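Local coordinates for glycoside hydrolase family 43 (Halothermothrix orenii, PDB 4QQS), which has alpha-L-arabinofuranosidase activity and probably acts on arabinose-bearing plant polysaccharides such as xylan, as a thermostable five-bladed beta-propeller enzyme, at residues 175-187 and 232-244. Sequence-based numbering, arbitrary orientation.
Sequences VLAIQPSQDWEGI and GPWIKYSGNPILS
Two neighbouring blades of the five-bladed propeller meet here: strand 175-178, on the edge of one, and the loop after it are pinned to the outer strand 235-236 of the next and to the turn that follows, chiefly by Lys236 and Gln182. Lys236 leaves its strand fully extended beyond CG, its CE passing Ile178 CB at 3.8 Å. NZ forms a salt bridge in the fork of the Glu185 carboxylate, meeting the syn lone pairs of OE1 (2.9 Å) and OE2, and also donates to Ser181 OG, to Asn194 OD1 and to Gln179 O, the last from above the carbonyl plane. On its anti side Glu185 OE1 takes the backbone N-H groups of Ser181 and Gln182, while OE2 is held by Tyr210 and Asn194. A methionine in place of Lys236 would probably leave the Glu185 carboxylate without its countercharge and Gln179 O without this donor. The same propeller seam continues at Gln182, whose amide lies across the lysine stem, CD 3.6 Å from Lys236 CB. Its NE2 donates almost straight (172°) to Tyr237 O at the start of a type I turn. Gln182 OE1 accepts Asn240 ND2 in plane on a lone pair and Trp184 NE1 (2.8 Å) from above, the Gln182 and Asn240 amide planes standing nearly perpendicular. Asn240 OD1 is bound by Tyr224 N. Pro241, after a cis peptide, sets CB over the Trp184 six-membered ring, a CH-pi contact 3.9 Å from the centroid. Ala177 CB touches Trp234 CD1 at 3.7 Å, and one water bridges Ala177 O to Trp234 N.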
# COMPACT_ATOMS: atom_id res chain seq x y z
N VAL A 175 -7.77 8.03 15.34
CA VAL A 175 -6.77 9.04 15.57
C VAL A 175 -6.26 9.52 14.21
O VAL A 175 -5.77 8.72 13.41
CB VAL A 175 -5.59 8.48 16.40
CG1 VAL A 175 -4.55 9.55 16.65
CG2 VAL A 175 -6.08 7.92 17.71
N LEU A 176 -6.39 10.82 13.91
CA LEU A 176 -5.81 11.35 12.69
C LEU A 176 -4.30 11.22 12.76
O LEU A 176 -3.68 11.66 13.73
CB LEU A 176 -6.22 12.82 12.52
CG LEU A 176 -5.63 13.51 11.29
CD1 LEU A 176 -6.09 12.86 9.99
CD2 LEU A 176 -6.00 14.99 11.32
N ALA A 177 -3.72 10.59 11.75
CA ALA A 177 -2.27 10.45 11.66
C ALA A 177 -1.68 11.59 10.85
O ALA A 177 -0.97 12.43 11.39
CB ALA A 177 -1.89 9.10 11.09
N ILE A 178 -2.02 11.65 9.56
CA ILE A 178 -1.53 12.69 8.67
C ILE A 178 -2.60 13.06 7.66
O ILE A 178 -3.46 12.26 7.31
CB ILE A 178 -0.23 12.30 7.94
CG1 ILE A 178 -0.40 11.04 7.10
CG2 ILE A 178 0.92 12.17 8.92
CD1 ILE A 178 0.80 10.74 6.19
N GLN A 179 -2.50 14.30 7.17
CA GLN A 179 -3.32 14.77 6.07
C GLN A 179 -2.47 15.75 5.28
O GLN A 179 -1.49 16.29 5.79
CB GLN A 179 -4.60 15.45 6.56
CG GLN A 179 -4.34 16.73 7.32
CD GLN A 179 -5.60 17.35 7.86
OE1 GLN A 179 -6.69 17.13 7.33
NE2 GLN A 179 -5.47 18.11 8.93
N PRO A 180 -2.84 16.02 4.02
CA PRO A 180 -2.05 16.96 3.21
C PRO A 180 -1.73 18.25 3.96
O PRO A 180 -2.62 18.92 4.50
CB PRO A 180 -2.94 17.18 1.98
CG PRO A 180 -3.58 15.82 1.81
CD PRO A 180 -3.88 15.36 3.21
N SER A 181 -0.45 18.59 3.97
CA SER A 181 0.04 19.68 4.81
C SER A 181 1.32 20.33 4.28
O SER A 181 1.52 21.51 4.50
CB SER A 181 0.24 19.19 6.25
OG SER A 181 1.25 18.21 6.32
N GLN A 182 2.16 19.58 3.58
CA GLN A 182 3.42 20.11 3.06
C GLN A 182 3.23 20.62 1.64
O GLN A 182 2.38 20.13 0.90
CB GLN A 182 4.50 19.01 3.06
CG GLN A 182 4.88 18.49 4.42
CD GLN A 182 5.95 17.43 4.35
OE1 GLN A 182 5.76 16.38 3.77
NE2 GLN A 182 7.11 17.73 4.91
N ASP A 183 4.06 21.58 1.24
CA ASP A 183 3.92 22.19 -0.07
C ASP A 183 3.93 21.17 -1.21
O ASP A 183 3.19 21.34 -2.16
CB ASP A 183 5.00 23.25 -0.30
CG ASP A 183 4.80 24.44 0.54
OD1 ASP A 183 3.98 25.29 0.14
OD2 ASP A 183 5.45 24.51 1.61
N TRP A 184 4.78 20.14 -1.12
CA TRP A 184 4.88 19.18 -2.22
C TRP A 184 3.59 18.36 -2.43
O TRP A 184 3.47 17.69 -3.44
CB TRP A 184 6.08 18.22 -2.03
CG TRP A 184 5.84 17.16 -1.01
CD1 TRP A 184 5.98 17.31 0.35
CD2 TRP A 184 5.40 15.81 -1.21
NE1 TRP A 184 5.65 16.14 0.99
CE2 TRP A 184 5.29 15.21 0.06
CE3 TRP A 184 5.08 15.05 -2.34
CZ2 TRP A 184 4.91 13.88 0.23
CZ3 TRP A 184 4.67 13.74 -2.15
CH2 TRP A 184 4.60 13.17 -0.89
N GLU A 185 2.67 18.43 -1.46
CA GLU A 185 1.47 17.59 -1.45
C GLU A 185 0.25 18.26 -2.07
O GLU A 185 -0.87 17.82 -1.84
CB GLU A 185 1.12 17.19 -0.02
CG GLU A 185 2.25 16.46 0.65
CD GLU A 185 1.96 16.10 2.09
OE1 GLU A 185 1.62 16.95 2.94
OE2 GLU A 185 2.05 14.91 2.41
N GLY A 186 0.44 19.32 -2.84
CA GLY A 186 -0.67 19.90 -3.58
C GLY A 186 -1.70 20.58 -2.71
O GLY A 186 -2.91 20.46 -2.94
N ILE A 187 -1.22 21.33 -1.73
CA ILE A 187 -2.09 21.90 -0.73
C ILE A 187 -2.86 23.14 -1.19
O ILE A 187 -3.63 23.69 -0.41
CB ILE A 187 -1.32 22.20 0.57
CG1 ILE A 187 -0.08 23.06 0.29
CG2 ILE A 187 -0.96 20.88 1.25
CD1 ILE A 187 0.60 23.62 1.51
N GLY A 232 1.07 7.95 16.98
CA GLY A 232 1.57 9.29 16.72
C GLY A 232 1.95 10.01 18.01
O GLY A 232 1.98 9.41 19.09
N PRO A 233 2.22 11.32 17.90
CA PRO A 233 2.09 12.14 16.69
C PRO A 233 3.06 11.75 15.57
O PRO A 233 4.17 11.28 15.80
CB PRO A 233 2.40 13.56 17.19
CG PRO A 233 3.10 13.40 18.46
CD PRO A 233 2.64 12.11 19.07
N TRP A 234 2.59 11.97 14.35
CA TRP A 234 3.33 11.68 13.14
C TRP A 234 3.84 12.96 12.52
O TRP A 234 3.04 13.83 12.17
CB TRP A 234 2.41 10.95 12.15
CG TRP A 234 2.16 9.51 12.55
CD1 TRP A 234 1.10 8.99 13.25
CD2 TRP A 234 3.03 8.42 12.26
NE1 TRP A 234 1.28 7.63 13.41
CE2 TRP A 234 2.46 7.26 12.82
CE3 TRP A 234 4.27 8.33 11.62
CZ2 TRP A 234 3.08 6.01 12.71
CZ3 TRP A 234 4.88 7.09 11.53
CH2 TRP A 234 4.28 5.96 12.05
N ILE A 235 5.16 13.08 12.39
CA ILE A 235 5.82 14.30 11.92
C ILE A 235 6.47 14.01 10.58
O ILE A 235 7.34 13.14 10.46
CB ILE A 235 6.86 14.81 12.93
CG1 ILE A 235 6.24 15.04 14.32
CG2 ILE A 235 7.52 16.07 12.39
CD1 ILE A 235 5.10 16.04 14.37
N LYS A 236 6.06 14.74 9.55
CA LYS A 236 6.55 14.48 8.20
C LYS A 236 8.01 14.88 8.05
O LYS A 236 8.49 15.85 8.62
CB LYS A 236 5.69 15.21 7.17
CG LYS A 236 4.37 14.53 6.98
CD LYS A 236 3.38 15.32 6.15
CE LYS A 236 2.09 14.54 5.97
NZ LYS A 236 1.08 15.27 5.21
N TYR A 237 8.71 14.10 7.23
CA TYR A 237 10.09 14.41 6.85
C TYR A 237 10.13 15.71 6.04
O TYR A 237 9.44 15.87 5.03
CB TYR A 237 10.66 13.24 6.04
CG TYR A 237 12.03 13.50 5.48
CD1 TYR A 237 13.05 13.99 6.27
CD2 TYR A 237 12.30 13.25 4.14
CE1 TYR A 237 14.31 14.24 5.75
CE2 TYR A 237 13.57 13.48 3.60
CZ TYR A 237 14.57 13.98 4.41
OH TYR A 237 15.82 14.23 3.91
N SER A 238 11.00 16.62 6.46
CA SER A 238 11.08 17.92 5.80
C SER A 238 11.53 17.83 4.35
O SER A 238 11.21 18.69 3.53
CB SER A 238 12.04 18.82 6.57
OG SER A 238 13.36 18.32 6.45
N GLY A 239 12.28 16.77 4.01
CA GLY A 239 12.81 16.58 2.68
C GLY A 239 11.94 15.76 1.75
O GLY A 239 12.41 15.36 0.69
N ASN A 240 10.69 15.52 2.11
CA ASN A 240 9.77 14.82 1.22
C ASN A 240 9.61 15.56 -0.10
O ASN A 240 9.73 16.78 -0.17
CB ASN A 240 8.39 14.74 1.87
CG ASN A 240 8.26 13.63 2.90
OD1 ASN A 240 9.00 12.65 2.90
ND2 ASN A 240 7.26 13.78 3.77
N PRO A 241 9.32 14.83 -1.18
CA PRO A 241 9.16 13.38 -1.26
C PRO A 241 10.50 12.66 -1.32
O PRO A 241 11.50 13.21 -1.78
CB PRO A 241 8.39 13.19 -2.57
CG PRO A 241 8.87 14.33 -3.42
CD PRO A 241 9.03 15.49 -2.47
N ILE A 242 10.50 11.40 -0.88
CA ILE A 242 11.67 10.54 -0.98
C ILE A 242 11.73 9.74 -2.27
O ILE A 242 12.80 9.22 -2.62
CB ILE A 242 11.83 9.63 0.25
CG1 ILE A 242 10.73 8.58 0.33
CG2 ILE A 242 11.90 10.47 1.52
CD1 ILE A 242 11.02 7.52 1.39
N LEU A 243 10.62 9.65 -2.99
CA LEU A 243 10.60 8.94 -4.27
C LEU A 243 9.64 9.71 -5.16
O LEU A 243 8.44 9.83 -4.87
CB LEU A 243 10.19 7.49 -4.07
CG LEU A 243 10.40 6.59 -5.28
CD1 LEU A 243 11.86 6.53 -5.72
CD2 LEU A 243 9.88 5.19 -5.00
N SER A 244 10.18 10.28 -6.23
CA SER A 244 9.40 11.12 -7.12
C SER A 244 9.85 10.90 -8.57
O SER A 244 10.84 10.22 -8.85
CB SER A 244 9.49 12.59 -6.70
OG SER A 244 10.82 13.04 -6.74
O HOH W 1 -0.19 12.73 14.07